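Local coordinates for protein cytochrome P450 (Novosphingobium aromaticivorans, PDB 3OFT) that belongs to the cytochrome P450 family and binds protoporphyrin IX containing iron within its mainly helical fold, at residues A28-L33 and Y305-L310; P37-S42 and W49-G54; A241-V246 and M353-F358; A370-K375 and P391-A396. One frame throughout, in Å; residues are numbered along the deposited sequence.

Overall arrangement
Contacts 1 and 2 meet at the mixed sheet: strands 303-307 and 48-51 are neighbours in it, and Tyr305 N lies 2.8 Å from Trp49 O, a probable hydrogen bond. Their centres are about 9 Å apart. Contact 1 also reaches toward the bound (2R,5R)-hexane-2,5-diol, about 5 Å from the side chain of Tyr305. Contact 3 is the one at the haem, which touches Met242 and Glu354; its centre is about 29 Å from that of contact 2, across the middle of the chain. Contact 4 follows on from helix 348-365 of contact 3, about 19 Å from it between centres, and belongs to a different, antiparallel sheet.

Contact 1: residues A28-L33 and Y305-L310; sequences AAWKTL and YLPSVL
Trp30 reaches from helix 26-31 into the bend where strand 303-307 gives way to helix 309-312, and its indole meets four residues there. Pro307 lies over one face of the six-membered ring: its CB is 3.9 Å from the centroid, displaced toward the rim, in a CH-pi contact. At the far end Trp30 CH2 comes to the edge of the Tyr305 ring, 3.7 Å from Tyr305 CE1. Near the root of the indole, Val309 CG1 presses against Trp30 CB at 3.5 Å; a chi1 of 66° sets this methyl between its own N and C, facing the indole root.

Leu310 fills the corner between the indole and the helix backbone. Its CD2 stands at the indole edge, 3.8 Å from Trp30 CE3, and also touches Leu33 CB, while CD1 rests 3.5 Å from Trp30 O and against Lys31 CA. With chi2 near 12° and a flattened CG the isopropyl group is irregular, and the placing of its two methyls is doubtful.

Lys31 adds only aliphatic carbon here; its NZ turns to Leu313 O and Glu322. Ile50 of strand 48-51 also touches Trp30 and Leu33. Helix 26-31 and the 3-10 turn after it therefore pack on strands 303-307 and 48-51 and on the start of helix 309-312, an apolar seam against the mixed beta sheet of the cytochrome P450 fold.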
loop_
_atom_site.group_PDB
_atom_site.type_symbol
_atom_site.label_atom_id
_atom_site.label_comp_id
_atom_site.label_asym_id
_atom_site.label_seq_id
_atom_site.Cartn_x
_atom_site.Cartn_y
_atom_site.Cartn_z
ATOM N N ALA A 28 -15.638 8.033 -0.410
ATOM C CA ALA A 28 -16.779 8.642 -1.078
ATOM C C ALA A 28 -16.329 9.284 -2.427
ATOM O O ALA A 28 -17.052 9.201 -3.430
ATOM C CB ALA A 28 -17.410 9.693 -0.164
ATOM N N ALA A 29 -15.167 9.937 -2.442
ATOM C CA ALA A 29 -14.666 10.603 -3.681
ATOM C C ALA A 29 -14.534 9.645 -4.881
ATOM O O ALA A 29 -14.924 9.983 -5.999
ATOM C CB ALA A 29 -13.352 11.348 -3.422
ATOM N N TRP A 30 -13.968 8.464 -4.646
ATOM C CA TRP A 30 -13.848 7.423 -5.659
ATOM C C TRP A 30 -15.174 6.774 -6.007
ATOM O O TRP A 30 -15.459 6.504 -7.180
ATOM C CB TRP A 30 -12.857 6.369 -5.158
ATOM C CG TRP A 30 -11.477 6.755 -5.535
ATOM C CD1 TRP A 30 -10.514 7.366 -4.744
ATOM C CD2 TRP A 30 -10.917 6.628 -6.834
ATOM N NE1 TRP A 30 -9.374 7.597 -5.505
ATOM C CE2 TRP A 30 -9.595 7.148 -6.784
ATOM C CE3 TRP A 30 -11.404 6.111 -8.050
ATOM C CZ2 TRP A 30 -8.735 7.134 -7.911
ATOM C CZ3 TRP A 30 -10.560 6.126 -9.168
ATOM C CH2 TRP A 30 -9.245 6.623 -9.086
ATOM N N LYS A 31 -15.996 6.543 -4.990
ATOM C CA LYS A 31 -17.291 5.904 -5.215
ATOM C C LYS A 31 -18.281 6.697 -6.079
ATOM O O LYS A 31 -19.238 6.109 -6.587
ATOM C CB LYS A 31 -17.953 5.485 -3.883
ATOM C CG LYS A 31 -17.321 4.196 -3.330
ATOM C CD LYS A 31 -17.974 3.721 -2.032
ATOM C CE LYS A 31 -19.361 3.130 -2.286
ATOM N NZ LYS A 31 -19.688 2.002 -1.326
ATOM N N THR A 32 -18.042 7.993 -6.265
ATOM C CA THR A 32 -18.837 8.783 -7.220
ATOM C C THR A 32 -18.836 8.122 -8.603
ATOM O O THR A 32 -19.832 8.228 -9.351
ATOM C CB THR A 32 -18.324 10.208 -7.392
ATOM O OG1 THR A 32 -16.972 10.174 -7.891
ATOM C CG2 THR A 32 -18.354 10.943 -6.075
ATOM N N LEU A 33 -17.748 7.417 -8.931
ATOM C CA LEU A 33 -17.636 6.778 -10.239
ATOM C C LEU A 33 -18.561 5.577 -10.435
ATOM O O LEU A 33 -18.789 5.159 -11.557
ATOM C CB LEU A 33 -16.176 6.358 -10.553
ATOM C CG LEU A 33 -15.144 7.461 -10.816
ATOM C CD1 LEU A 33 -13.778 6.803 -11.118
ATOM C CD2 LEU A 33 -15.581 8.333 -11.999
ATOM N N TYR A 305 -6.058 2.797 -15.369
ATOM C CA TYR A 305 -5.865 3.018 -13.924
ATOM C C TYR A 305 -6.901 2.180 -13.176
ATOM O O TYR A 305 -8.100 2.194 -13.533
ATOM C CB TYR A 305 -6.060 4.495 -13.596
ATOM C CG TYR A 305 -5.488 4.939 -12.268
ATOM C CD1 TYR A 305 -6.330 5.273 -11.215
ATOM C CD2 TYR A 305 -4.102 4.990 -12.066
ATOM C CE1 TYR A 305 -5.807 5.707 -9.997
ATOM C CE2 TYR A 305 -3.571 5.404 -10.845
ATOM C CZ TYR A 305 -4.438 5.754 -9.827
ATOM O OH TYR A 305 -3.933 6.189 -8.624
ATOM N N LEU A 306 -6.443 1.467 -12.149
ATOM C CA LEU A 306 -7.247 0.472 -11.445
ATOM C C LEU A 306 -7.289 0.771 -9.948
ATOM O O LEU A 306 -6.320 0.495 -9.249
ATOM C CB LEU A 306 -6.641 -0.925 -11.646
ATOM C CG LEU A 306 -6.382 -1.368 -13.075
ATOM C CD1 LEU A 306 -5.745 -2.742 -13.067
ATOM C CD2 LEU A 306 -7.695 -1.396 -13.900
ATOM N N PRO A 307 -8.426 1.289 -9.447
ATOM C CA PRO A 307 -8.563 1.574 -8.042
ATOM C C PRO A 307 -9.140 0.397 -7.275
ATOM O O PRO A 307 -10.266 -0.003 -7.514
ATOM C CB PRO A 307 -9.511 2.761 -8.015
ATOM C CG PRO A 307 -10.389 2.560 -9.221
ATOM C CD PRO A 307 -9.541 1.846 -10.241
ATOM N N SER A 308 -8.386 -0.129 -6.320
ATOM C CA SER A 308 -8.895 -1.266 -5.529
ATOM C C SER A 308 -10.197 -0.951 -4.772
ATOM O O SER A 308 -11.024 -1.852 -4.620
ATOM C CB SER A 308 -7.839 -1.809 -4.561
ATOM O OG SER A 308 -7.474 -0.799 -3.632
ATOM N N VAL A 309 -10.392 0.303 -4.359
ATOM C CA VAL A 309 -11.602 0.713 -3.624
ATOM C C VAL A 309 -12.879 0.401 -4.435
ATOM O O VAL A 309 -13.888 0.043 -3.852
ATOM C CB VAL A 309 -11.559 2.219 -3.181
ATOM C CG1 VAL A 309 -11.583 3.142 -4.408
ATOM C CG2 VAL A 309 -12.731 2.569 -2.182
ATOM N N LEU A 310 -12.817 0.460 -5.772
ATOM C CA LEU A 310 -14.002 0.267 -6.588
ATOM C C LEU A 310 -14.286 -1.216 -6.867
ATOM O O LEU A 310 -15.290 -1.561 -7.467
ATOM C CB LEU A 310 -13.832 1.087 -7.883
ATOM C CG LEU A 310 -14.510 2.454 -7.923
ATOM C CD1 LEU A 310 -15.098 3.072 -6.577
ATOM C CD2 LEU A 310 -14.020 3.452 -8.938
#

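Contact 2: residues P37-S42 and W49-G54; sequences PGLVWS and WIAARG
Leu39, Val40 and Trp41 pair with Ala51, Ile50 and Trp49 in an antiparallel beta hairpin, part of the mixed sheet of the P450 fold. Val40 and Ile50 form the hydrogen-bonded pair: Val40 N donates to Ile50 O at 3.1 Å and Ile50 N to Val40 O at 2.8 Å. Beyond the strand, Ala52 N donates to Gly38 O at 2.8 Å.

Leu39, Trp41, Trp49 and Ala51 share one face of the hairpin, and Trp49 is the centrepiece. Its CB lies near Val40 O and Leu39 CD1. From there CG turns anti to the carbonyl carbon (chi1 -60°), which stands the indole beside the neighbouring strand. CG, CD1, CD2 and CE2 all come close to Trp41 CE3. On the six-membered ring, Trp49 CE3 passes 3.5 Å from Val40 O and 3.8 Å from Leu39 CG. Trp41 CZ3 lies over NE1, whose hydrogen bond goes to Asp302. The two indoles make a T-shaped pair: the six-membered ring of Trp41 points its edge at the five-membered ring of Trp49, with planes at 82° and centroids 4.9 Å apart. Val296 and Ile298 of strand 296-298 touch both Leu39 and Trp49 on this face.

Across the other face Val40 CG2 packs on Ile50 CB. At the open end of the hairpin Arg53 forms salt bridges with Asp294 and Asp55 and arches over Gly38: its guanidinium NH2 is near Gly38 CA, and its CB is 3.7 Å from Gly38 CA.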
loop_
_atom_site.group_PDB
_atom_site.type_symbol
_atom_site.label_atom_id
_atom_site.label_comp_id
_atom_site.label_asym_id
_atom_site.label_seq_id
_atom_site.Cartn_x
_atom_site.Cartn_y
_atom_site.Cartn_z
ATOM N N PRO A 37 -20.510 4.865 -16.205
ATOM C CA PRO A 37 -20.029 3.691 -16.923
ATOM C C PRO A 37 -18.897 2.950 -16.150
ATOM O O PRO A 37 -18.160 3.578 -15.384
ATOM C CB PRO A 37 -19.507 4.277 -18.241
ATOM C CG PRO A 37 -20.206 5.622 -18.386
ATOM C CD PRO A 37 -20.379 6.108 -16.990
ATOM N N GLY A 38 -18.802 1.641 -16.336
ATOM C CA GLY A 38 -17.835 0.810 -15.615
ATOM C C GLY A 38 -16.407 0.935 -16.108
ATOM O O GLY A 38 -15.492 0.360 -15.512
ATOM N N LEU A 39 -16.220 1.660 -17.212
ATOM C CA LEU A 39 -14.877 1.945 -17.772
ATOM C C LEU A 39 -14.971 3.289 -18.457
ATOM O O LEU A 39 -15.764 3.437 -19.404
ATOM C CB LEU A 39 -14.441 0.836 -18.745
ATOM C CG LEU A 39 -13.024 0.743 -19.302
ATOM C CD1 LEU A 39 -11.946 0.879 -18.223
ATOM C CD2 LEU A 39 -12.848 -0.612 -20.037
ATOM N N VAL A 40 -14.255 4.283 -17.924
ATOM C CA VAL A 40 -14.343 5.688 -18.383
ATOM C C VAL A 40 -12.970 6.147 -18.883
ATOM O O VAL A 40 -11.935 5.551 -18.526
ATOM C CB VAL A 40 -14.913 6.666 -17.278
ATOM C CG1 VAL A 40 -16.381 6.371 -16.998
ATOM C CG2 VAL A 40 -14.117 6.619 -15.962
ATOM N N TRP A 41 -12.948 7.164 -19.740
ATOM C CA TRP A 41 -11.693 7.723 -20.241
ATOM C C TRP A 41 -11.566 9.086 -19.641
ATOM O O TRP A 41 -12.398 9.934 -19.920
ATOM C CB TRP A 41 -11.740 7.889 -21.762
ATOM C CG TRP A 41 -10.537 8.611 -22.331
ATOM C CD1 TRP A 41 -10.439 9.943 -22.638
ATOM C CD2 TRP A 41 -9.279 8.021 -22.668
ATOM N NE1 TRP A 41 -9.173 10.220 -23.150
ATOM C CE2 TRP A 41 -8.453 9.053 -23.186
ATOM C CE3 TRP A 41 -8.777 6.710 -22.614
ATOM C CZ2 TRP A 41 -7.154 8.819 -23.630
ATOM C CZ3 TRP A 41 -7.475 6.479 -23.064
ATOM C CH2 TRP A 41 -6.687 7.534 -23.573
ATOM N N SER A 42 -10.536 9.323 -18.820
ATOM C CA SER A 42 -10.351 10.653 -18.252
ATOM C C SER A 42 -9.448 11.428 -19.184
ATOM O O SER A 42 -8.467 10.893 -19.688
ATOM C CB SER A 42 -9.732 10.616 -16.846
ATOM O OG SER A 42 -9.398 11.927 -16.420
ATOM N N TRP A 49 -7.641 5.429 -19.340
ATOM C CA TRP A 49 -8.820 4.767 -18.839
ATOM C C TRP A 49 -8.816 4.681 -17.324
ATOM O O TRP A 49 -7.754 4.654 -16.684
ATOM C CB TRP A 49 -8.958 3.344 -19.396
ATOM C CG TRP A 49 -9.076 3.221 -20.918
ATOM C CD1 TRP A 49 -8.063 2.929 -21.803
ATOM C CD2 TRP A 49 -10.270 3.350 -21.699
ATOM N NE1 TRP A 49 -8.573 2.881 -23.088
ATOM C CE2 TRP A 49 -9.915 3.148 -23.048
ATOM C CE3 TRP A 49 -11.607 3.641 -21.387
ATOM C CZ2 TRP A 49 -10.866 3.168 -24.087
ATOM C CZ3 TRP A 49 -12.552 3.694 -22.429
ATOM C CH2 TRP A 49 -12.164 3.468 -23.765
ATOM N N ILE A 50 -10.013 4.629 -16.758
ATOM C CA ILE A 50 -10.176 4.323 -15.334
ATOM C C ILE A 50 -11.219 3.200 -15.204
ATOM O O ILE A 50 -12.361 3.319 -15.727
ATOM C CB ILE A 50 -10.650 5.529 -14.473
ATOM C CG1 ILE A 50 -9.678 6.712 -14.522
ATOM C CG2 ILE A 50 -10.896 5.053 -13.032
ATOM C CD1 ILE A 50 -10.240 8.081 -13.961
ATOM N N ALA A 51 -10.856 2.112 -14.525
ATOM C CA ALA A 51 -11.829 1.043 -14.296
ATOM C C ALA A 51 -12.735 1.512 -13.151
ATOM O O ALA A 51 -12.231 1.908 -12.116
ATOM C CB ALA A 51 -11.140 -0.244 -13.960
ATOM N N ALA A 52 -14.058 1.482 -13.354
ATOM C CA ALA A 52 -14.987 2.193 -12.489
ATOM C C ALA A 52 -16.140 1.320 -12.003
ATOM O O ALA A 52 -17.176 1.823 -11.588
ATOM C CB ALA A 52 -15.508 3.460 -13.196
ATOM N N ARG A 53 -15.955 0.015 -12.078
ATOM C CA ARG A 53 -16.927 -0.932 -11.507
ATOM C C ARG A 53 -16.157 -2.145 -11.080
ATOM O O ARG A 53 -15.157 -2.531 -11.723
ATOM C CB ARG A 53 -17.967 -1.340 -12.558
ATOM C CG ARG A 53 -19.176 -2.135 -11.997
ATOM C CD ARG A 53 -19.592 -3.183 -13.041
ATOM N NE ARG A 53 -19.975 -2.478 -14.228
ATOM C CZ ARG A 53 -19.821 -2.867 -15.481
ATOM N NH1 ARG A 53 -19.281 -4.025 -15.825
ATOM N NH2 ARG A 53 -20.236 -2.044 -16.401
ATOM N N GLY A 54 -16.638 -2.779 -10.010
ATOM C CA GLY A 54 -15.908 -3.868 -9.383
ATOM C C GLY A 54 -15.439 -4.958 -10.310
ATOM O O GLY A 54 -14.292 -5.365 -10.237
#

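Contact 3: residues A241-V246 and M353-F358; sequences AMIGMV and MEVIVF
Helix segments 241-246 and 353-358 run in roughly the same direction, their axes 36° apart and 10.5 Å distant at closest approach. The backbones are nearest where Ile243 CA and Val355 CA lie 6.5 Å apart. The segments belong to helix 221-252, the long helix of the cytochrome P450 core, and to helix 348-365; the haem touches both, at Met242 and Glu354.

The space between the axes is filled by aliphatic side chains and one ring. On one side Val355 stands between two turns of the opposite helix: its CG2 meets Met242 CG at 3.9 Å and Ile243 CD1 at 4.0 Å, while its CG1 faces Val246 CG2. The Met242 chain bends at chi2 and chi3 beyond CG, and the side chain comes within about 4 Å of the haem.

On the other side Phe358 has its CG anti to the backbone N (chi1 169°), a setting that swings the ring across to helix 221-252. Val246 CG1 comes in at the ring edge, 3.8 Å from Phe358 CE2; the valine and the phenylalanine lie alongside each other, pointing opposite ways. Trp362, a turn further along the same helix, and Phe140 of another helix also meet this ring. Ile243 makes two contacts with Phe358: CD1 reaches Phe358 CB at 3.8 Å, and CG2 sits squarely over the middle of one face in a CH-pi contact, 4.0 Å from the centroid of the Phe358 ring and 7° off its normal.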
loop_
_atom_site.group_PDB
_atom_site.type_symbol
_atom_site.label_atom_id
_atom_site.label_comp_id
_atom_site.label_asym_id
_atom_site.label_seq_id
_atom_site.Cartn_x
_atom_site.Cartn_y
_atom_site.Cartn_z
ATOM N N ALA A 241 -0.663 4.250 5.419
ATOM C CA ALA A 241 -2.042 4.579 5.057
ATOM C C ALA A 241 -3.015 3.647 5.767
ATOM O O ALA A 241 -4.003 4.098 6.339
ATOM C CB ALA A 241 -2.259 4.492 3.551
ATOM N N MET A 242 -2.703 2.362 5.756
ATOM C CA MET A 242 -3.594 1.364 6.348
ATOM C C MET A 242 -3.683 1.550 7.874
ATOM O O MET A 242 -4.784 1.475 8.442
ATOM C CB MET A 242 -3.139 -0.061 5.997
ATOM C CG MET A 242 -4.151 -1.182 6.493
ATOM S SD MET A 242 -5.872 -0.992 5.960
ATOM C CE MET A 242 -5.693 -1.458 4.208
ATOM N N ILE A 243 -2.534 1.778 8.515
ATOM C CA ILE A 243 -2.506 1.958 9.975
ATOM C C ILE A 243 -3.319 3.191 10.338
ATOM O O ILE A 243 -4.083 3.164 11.313
ATOM C CB ILE A 243 -1.046 2.024 10.568
ATOM C CG1 ILE A 243 -0.322 0.665 10.473
ATOM C CG2 ILE A 243 -0.990 2.551 12.032
ATOM C CD1 ILE A 243 -1.050 -0.508 11.037
ATOM N N GLY A 244 -3.148 4.266 9.560
ATOM C CA GLY A 244 -3.972 5.486 9.779
ATOM C C GLY A 244 -5.475 5.222 9.651
ATOM O O GLY A 244 -6.266 5.711 10.480
ATOM N N MET A 245 -5.873 4.429 8.644
ATOM C CA MET A 245 -7.287 4.152 8.417
ATOM C C MET A 245 -7.853 3.292 9.564
ATOM O O MET A 245 -9.004 3.476 10.001
ATOM C CB MET A 245 -7.468 3.388 7.105
ATOM C CG MET A 245 -7.353 4.242 5.842
ATOM S SD MET A 245 -8.329 5.760 5.866
ATOM C CE MET A 245 -9.869 5.317 6.612
ATOM N N VAL A 246 -7.035 2.338 10.011
ATOM C CA VAL A 246 -7.404 1.488 11.167
ATOM C C VAL A 246 -7.594 2.325 12.438
ATOM O O VAL A 246 -8.585 2.147 13.192
ATOM C CB VAL A 246 -6.387 0.370 11.371
ATOM C CG1 VAL A 246 -6.672 -0.309 12.744
ATOM C CG2 VAL A 246 -6.535 -0.668 10.194
ATOM N N MET A 353 0.159 -8.992 9.613
ATOM C CA MET A 353 0.838 -9.075 10.909
ATOM C C MET A 353 1.090 -7.692 11.514
ATOM O O MET A 353 0.922 -7.495 12.720
ATOM C CB MET A 353 2.157 -9.881 10.793
ATOM C CG MET A 353 2.945 -10.126 12.130
ATOM S SD MET A 353 4.038 -8.729 12.528
ATOM C CE MET A 353 5.508 -9.222 11.597
ATOM N N GLU A 354 1.530 -6.744 10.704
ATOM C CA GLU A 354 1.733 -5.380 11.205
ATOM C C GLU A 354 0.419 -4.760 11.718
ATOM O O GLU A 354 0.414 -4.099 12.771
ATOM C CB GLU A 354 2.301 -4.497 10.109
ATOM C CG GLU A 354 3.721 -4.904 9.696
ATOM C CD GLU A 354 4.227 -4.081 8.480
ATOM O OE1 GLU A 354 5.189 -3.342 8.601
ATOM O OE2 GLU A 354 3.646 -4.170 7.381
ATOM N N VAL A 355 -0.675 -4.962 10.985
ATOM C CA VAL A 355 -1.976 -4.405 11.421
ATOM C C VAL A 355 -2.427 -5.090 12.726
ATOM O O VAL A 355 -2.898 -4.409 13.665
ATOM C CB VAL A 355 -3.070 -4.526 10.338
ATOM C CG1 VAL A 355 -4.502 -4.179 10.930
ATOM C CG2 VAL A 355 -2.720 -3.607 9.149
ATOM N N ILE A 356 -2.308 -6.411 12.772
ATOM C CA ILE A 356 -2.627 -7.168 14.031
ATOM C C ILE A 356 -1.776 -6.696 15.218
ATOM O O ILE A 356 -2.273 -6.449 16.313
ATOM C CB ILE A 356 -2.449 -8.694 13.810
ATOM C CG1 ILE A 356 -3.589 -9.211 12.913
ATOM C CG2 ILE A 356 -2.337 -9.444 15.171
ATOM C CD1 ILE A 356 -3.361 -10.657 12.325
ATOM N N VAL A 357 -0.485 -6.536 15.006
ATOM C CA VAL A 357 0.379 -6.115 16.099
ATOM C C VAL A 357 0.056 -4.676 16.573
ATOM O O VAL A 357 0.108 -4.350 17.788
ATOM C CB VAL A 357 1.828 -6.382 15.613
ATOM C CG1 VAL A 357 2.755 -5.166 15.587
ATOM C CG2 VAL A 357 2.339 -7.691 16.203
ATOM N N PHE A 358 -0.290 -3.830 15.602
ATOM C CA PHE A 358 -0.762 -2.484 15.899
ATOM C C PHE A 358 -2.012 -2.495 16.772
ATOM O O PHE A 358 -2.073 -1.809 17.807
ATOM C CB PHE A 358 -1.014 -1.673 14.610
ATOM C CG PHE A 358 -1.744 -0.405 14.885
ATOM C CD1 PHE A 358 -1.113 0.621 15.582
ATOM C CD2 PHE A 358 -3.082 -0.266 14.550
ATOM C CE1 PHE A 358 -1.784 1.748 15.926
ATOM C CE2 PHE A 358 -3.775 0.875 14.890
ATOM C CZ PHE A 358 -3.126 1.890 15.578
#

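Contact 4: residues A370-K375 and P391-A396; sequences ALAPDK and PLVWRA
Pro391 presents its ring as a bump, and Ala372 and Lys375 make the hollow for it. Pro391 CB rests 3.9 Å from Ala372 CB, and Pro391 CG lies 3.6 Å from Lys375 CB, so the chain after strand 369-371 curls round the proline.

Val393 fills the next dip on the same side. With its CG1 anti to the carbonyl carbon (chi1 -63°), Val393 CG1 meets Ala372 CB at 3.8 Å, and CG2 rests against Ala370 O and Leu371 O. Ala372 CB is thus a wall shared by the proline ring and the valine methyl. On the other side Leu371 and Leu392 start out in diverging directions, yet Leu371 CD2 and Leu392 CD2 meet at 4.1 Å. Ala251 of helix 221-252 touches both leucines.

Three backbone bonds hold these shapes in register. Ala370 and Val393 exchange a pair, Ala370 N to Val393 O at 3.0 Å and Val393 N to Ala370 O at 2.9 Å. Ala372 N adds a third to Pro391 O at 2.9 Å. Strand 386-394 also bonds to Cys134 and Gly132, which makes it an inner strand of the small antiparallel sheet where it pairs with 133-135, 369-371 and 378-380, tying the C-terminal strand to an earlier part of the chain in this P450 fold.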
loop_
_atom_site.group_PDB
_atom_site.type_symbol
_atom_site.label_atom_id
_atom_site.label_comp_id
_atom_site.label_asym_id
_atom_site.label_seq_id
_atom_site.Cartn_x
_atom_site.Cartn_y
_atom_site.Cartn_z
ATOM N N ALA A 370 -10.419 9.163 21.139
ATOM C CA ALA A 370 -11.430 9.766 20.276
ATOM C C ALA A 370 -10.807 10.810 19.379
ATOM O O ALA A 370 -9.658 11.232 19.600
ATOM C CB ALA A 370 -12.548 10.445 21.142
ATOM N N LEU A 371 -11.577 11.278 18.394
ATOM C CA LEU A 371 -11.095 12.414 17.621
ATOM C C LEU A 371 -11.086 13.683 18.504
ATOM O O LEU A 371 -11.907 13.815 19.417
ATOM C CB LEU A 371 -11.968 12.632 16.395
ATOM C CG LEU A 371 -11.934 11.535 15.323
ATOM C CD1 LEU A 371 -13.005 11.897 14.314
ATOM C CD2 LEU A 371 -10.580 11.392 14.635
ATOM N N ALA A 372 -10.161 14.592 18.231
ATOM C CA ALA A 372 -10.137 15.901 18.905
ATOM C C ALA A 372 -11.411 16.688 18.611
ATOM O O ALA A 372 -11.963 16.585 17.510
ATOM C CB ALA A 372 -8.929 16.703 18.482
ATOM N N PRO A 373 -11.875 17.490 19.581
ATOM C CA PRO A 373 -13.137 18.193 19.309
ATOM C C PRO A 373 -13.075 19.300 18.244
ATOM O O PRO A 373 -14.074 19.519 17.568
ATOM C CB PRO A 373 -13.505 18.801 20.670
ATOM C CG PRO A 373 -12.186 19.029 21.344
ATOM C CD PRO A 373 -11.311 17.844 20.900
ATOM N N ASP A 374 -11.944 19.992 18.090
ATOM C CA ASP A 374 -11.919 21.167 17.173
ATOM C C ASP A 374 -10.946 21.086 15.983
ATOM O O ASP A 374 -10.645 22.109 15.354
ATOM C CB ASP A 374 -11.667 22.470 17.952
ATOM C CG ASP A 374 -10.211 22.620 18.407
ATOM O OD1 ASP A 374 -9.467 23.474 17.839
ATOM O OD2 ASP A 374 -9.804 21.861 19.321
ATOM N N LYS A 375 -10.454 19.889 15.671
ATOM C CA LYS A 375 -9.558 19.724 14.534
ATOM C C LYS A 375 -10.162 18.707 13.580
ATOM O O LYS A 375 -10.858 17.794 14.009
ATOM C CB LYS A 375 -8.165 19.301 14.990
ATOM C CG LYS A 375 -7.538 20.203 16.037
ATOM C CD LYS A 375 -6.041 19.977 16.093
ATOM C CE LYS A 375 -5.472 20.471 17.414
ATOM N NZ LYS A 375 -5.197 19.342 18.342
ATOM N N PRO A 391 -6.183 13.868 14.283
ATOM C CA PRO A 391 -5.929 14.352 15.634
ATOM C C PRO A 391 -6.732 13.550 16.662
ATOM O O PRO A 391 -7.980 13.589 16.653
ATOM C CB PRO A 391 -6.425 15.805 15.570
ATOM C CG PRO A 391 -7.570 15.766 14.579
ATOM C CD PRO A 391 -7.155 14.713 13.540
ATOM N N LEU A 392 -6.016 12.838 17.537
ATOM C CA LEU A 392 -6.609 12.001 18.576
ATOM C C LEU A 392 -6.412 12.630 19.940
ATOM O O LEU A 392 -5.467 13.383 20.125
ATOM C CB LEU A 392 -5.935 10.623 18.574
ATOM C CG LEU A 392 -6.039 9.882 17.217
ATOM C CD1 LEU A 392 -5.380 8.513 17.328
ATOM C CD2 LEU A 392 -7.496 9.754 16.789
ATOM N N VAL A 393 -7.288 12.281 20.887
ATOM C CA VAL A 393 -7.216 12.715 22.270
ATOM C C VAL A 393 -7.624 11.536 23.162
ATOM O O VAL A 393 -8.373 10.632 22.728
ATOM C CB VAL A 393 -8.125 13.963 22.553
ATOM C CG1 VAL A 393 -7.674 15.164 21.748
ATOM C CG2 VAL A 393 -9.639 13.668 22.268
ATOM N N TRP A 394 -7.075 11.519 24.371
ATOM C CA TRP A 394 -7.374 10.515 25.372
ATOM C C TRP A 394 -6.973 11.039 26.751
ATOM O O TRP A 394 -6.234 12.025 26.871
ATOM C CB TRP A 394 -6.686 9.170 25.050
ATOM C CG TRP A 394 -5.205 9.267 25.029
ATOM C CD1 TRP A 394 -4.360 9.089 26.086
ATOM C CD2 TRP A 394 -4.379 9.588 23.893
ATOM N NE1 TRP A 394 -3.041 9.291 25.678
ATOM C CE2 TRP A 394 -3.033 9.598 24.343
ATOM C CE3 TRP A 394 -4.648 9.893 22.541
ATOM C CZ2 TRP A 394 -1.954 9.878 23.499
ATOM C CZ3 TRP A 394 -3.560 10.181 21.694
ATOM C CH2 TRP A 394 -2.227 10.164 22.180
ATOM N N ARG A 395 -7.472 10.387 27.798
ATOM C CA ARG A 395 -7.125 10.790 29.157
ATOM C C ARG A 395 -5.869 10.026 29.514
ATOM O O ARG A 395 -5.890 8.809 29.580
ATOM C CB ARG A 395 -8.238 10.394 30.120
ATOM C CG ARG A 395 -9.512 11.163 29.964
ATOM C CD ARG A 395 -10.466 10.729 31.090
ATOM N NE ARG A 395 -11.817 11.254 30.919
ATOM C CZ ARG A 395 -12.276 12.339 31.533
ATOM N NH1 ARG A 395 -11.480 13.020 32.358
ATOM N NH2 ARG A 395 -13.524 12.745 31.316
ATOM N N ALA A 396 -4.772 10.721 29.744
ATOM C CA ALA A 396 -3.499 10.013 30.011
ATOM C C ALA A 396 -3.344 9.646 31.494
ATOM O O ALA A 396 -4.308 9.810 32.284
ATOM C CB ALA A 396 -2.294 10.830 29.505
#